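Long-range contact in Lmo2445 protein (Listeria monocytogenes EGD-e, PDB 5HZL), which is of unknown function but is a secreted, calcium-binding, internalin-like protein built around leucine-rich repeats: residues S87-E92 and G110-V115. Sequence-based numbering, arbitrary orientation.
Sequences SNNIGE and GANITV
I90 and I113 lie side by side on the inner face of two successive leucine-rich-repeat turns, both pointing the same way. CD1 of I90 rests 4.0 Å from CG1 of I113 and 3.9 Å from CB of A111, so its methyl tip touches both the isoleucine and the alanine. In both isoleucines CG1 is anti to the carbonyl carbon (chi1 near -60°), which runs the two chains alongside each other into the buried interior. Above this apolar layer the backbones join in parallel: I90 N donates to A111 O (3.0 Å), G91 N to N112 O (3.0 Å), and T114 N returns to G91 O (2.8 Å). A beta bulge shifts the pairing by one residue between G91-I113 and E92-V115. G91, at positive phi, brings only backbone to T114.

The outer side is looser and carries polar groups. N89 and N112 extend in the same direction, their amides lying nearly in one plane (9° apart), linked by a single, nearly straight hydrogen bond from ND2 of N112 to OD1 of N89 (2.8 Å, 162° at the hydrogen). At the end of the contact the exposed E92 lays its CG against CG2 of V115 (3.7 Å).

N88 turns its amide inward instead: ND2 bonds to L59 O, while OD1 accepts from the N-H groups of L62 and L64 in the preceding turn, much as OD1 of N132 in the following turn accepts from those of A111 and I113. The segments follow strands 82-84 and 105-107 of the seven-stranded parallel sheet and pair as the small parallel sheet 91-92/113-115, with helix 66-70 on the N-terminal side and strand 126-128 next along the solenoid.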
loop_
_atom_site.group_PDB
_atom_site.type_symbol
_atom_site.label_atom_id
_atom_site.label_comp_id
_atom_site.label_asym_id
_atom_site.label_seq_id
_atom_site.Cartn_x
_atom_site.Cartn_y
_atom_site.Cartn_z
ATOM N N SER A 87 -1.683 -9.355 10.702
ATOM C CA SER A 87 -2.538 -9.066 11.870
ATOM C C SER A 87 -1.803 -8.416 13.073
ATOM O O SER A 87 -2.200 -8.589 14.224
ATOM C CB SER A 87 -3.376 -10.284 12.283
ATOM O OG SER A 87 -4.308 -10.626 11.274
ATOM N N ASN A 88 -0.718 -7.687 12.792
ATOM C CA ASN A 88 0.057 -6.957 13.806
ATOM C C ASN A 88 -0.376 -5.505 13.797
ATOM O O ASN A 88 -1.351 -5.183 13.149
ATOM C CB ASN A 88 1.563 -7.159 13.599
ATOM C CG ASN A 88 2.059 -8.469 14.194
ATOM O OD1 ASN A 88 1.846 -8.743 15.376
ATOM N ND2 ASN A 88 2.764 -9.254 13.398
ATOM N N ASN A 89 0.317 -4.635 14.521
ATOM C CA ASN A 89 -0.027 -3.209 14.620
ATOM C C ASN A 89 1.283 -2.425 14.461
ATOM O O ASN A 89 1.776 -1.742 15.366
ATOM C CB ASN A 89 -0.651 -2.994 15.987
ATOM C CG ASN A 89 -1.164 -1.602 16.175
ATOM O OD1 ASN A 89 -1.556 -0.929 15.220
ATOM N ND2 ASN A 89 -1.181 -1.158 17.411
ATOM N N ILE A 90 1.807 -2.545 13.258
ATOM C CA ILE A 90 3.121 -2.038 12.876
ATOM C C ILE A 90 3.418 -0.552 12.750
ATOM O O ILE A 90 4.325 -0.075 13.419
ATOM C CB ILE A 90 3.601 -2.824 11.605
ATOM C CG1 ILE A 90 3.764 -4.307 11.984
ATOM C CG2 ILE A 90 4.910 -2.284 11.030
ATOM C CD1 ILE A 90 4.093 -5.233 10.827
ATOM N N GLY A 91 2.703 0.165 11.900
ATOM C CA GLY A 91 3.008 1.577 11.675
ATOM C C GLY A 91 4.179 1.578 10.698
ATOM O O GLY A 91 4.071 0.977 9.629
ATOM N N GLU A 92 5.296 2.224 11.047
ATOM C CA GLU A 92 6.479 2.255 10.165
ATOM C C GLU A 92 7.261 0.971 10.304
ATOM O O GLU A 92 7.811 0.701 11.361
ATOM C CB GLU A 92 7.355 3.475 10.443
ATOM C CG GLU A 92 6.629 4.753 10.036
ATOM C CD GLU A 92 7.381 6.050 10.251
ATOM O OE1 GLU A 92 8.415 6.074 10.955
ATOM O OE2 GLU A 92 6.902 7.062 9.712
ATOM N N GLY A 110 -3.189 -7.014 6.640
ATOM C CA GLY A 110 -3.820 -6.416 7.826
ATOM C C GLY A 110 -2.944 -6.252 9.044
ATOM O O GLY A 110 -3.349 -6.559 10.158
ATOM N N ALA A 111 -1.738 -5.748 8.813
ATOM C CA ALA A 111 -0.757 -5.542 9.856
ATOM C C ALA A 111 -0.608 -4.070 10.230
ATOM O O ALA A 111 0.346 -3.693 10.911
ATOM C CB ALA A 111 0.567 -6.096 9.377
ATOM N N ASN A 112 -1.552 -3.252 9.777
ATOM C CA ASN A 112 -1.559 -1.802 10.024
ATOM C C ASN A 112 -0.246 -1.058 9.707
ATOM O O ASN A 112 0.135 -0.122 10.420
ATOM C CB ASN A 112 -2.020 -1.500 11.454
ATOM C CG ASN A 112 -2.361 -0.032 11.660
ATOM O OD1 ASN A 112 -2.797 0.654 10.742
ATOM N ND2 ASN A 112 -2.184 0.449 12.875
ATOM N N ILE A 113 0.416 -1.494 8.631
ATOM C CA ILE A 113 1.653 -0.890 8.139
ATOM C C ILE A 113 1.313 0.432 7.432
ATOM O O ILE A 113 0.463 0.467 6.556
ATOM C CB ILE A 113 2.373 -1.794 7.099
ATOM C CG1 ILE A 113 2.684 -3.157 7.711
ATOM C CG2 ILE A 113 3.652 -1.125 6.570
ATOM C CD1 ILE A 113 3.378 -4.132 6.786
ATOM N N THR A 114 2.008 1.496 7.806
ATOM C CA THR A 114 1.821 2.815 7.231
ATOM C C THR A 114 2.957 3.184 6.293
ATOM O O THR A 114 2.787 4.078 5.467
ATOM C CB THR A 114 1.715 3.892 8.332
ATOM O OG1 THR A 114 2.931 3.943 9.110
ATOM C CG2 THR A 114 0.515 3.602 9.237
ATOM N N VAL A 115 4.110 2.523 6.424
ATOM C CA VAL A 115 5.279 2.788 5.569
ATOM C C VAL A 115 6.037 1.498 5.356
ATOM O O VAL A 115 6.411 0.828 6.332
ATOM C CB VAL A 115 6.296 3.764 6.230
ATOM C CG1 VAL A 115 7.577 3.908 5.403
ATOM C CG2 VAL A 115 5.671 5.123 6.476
#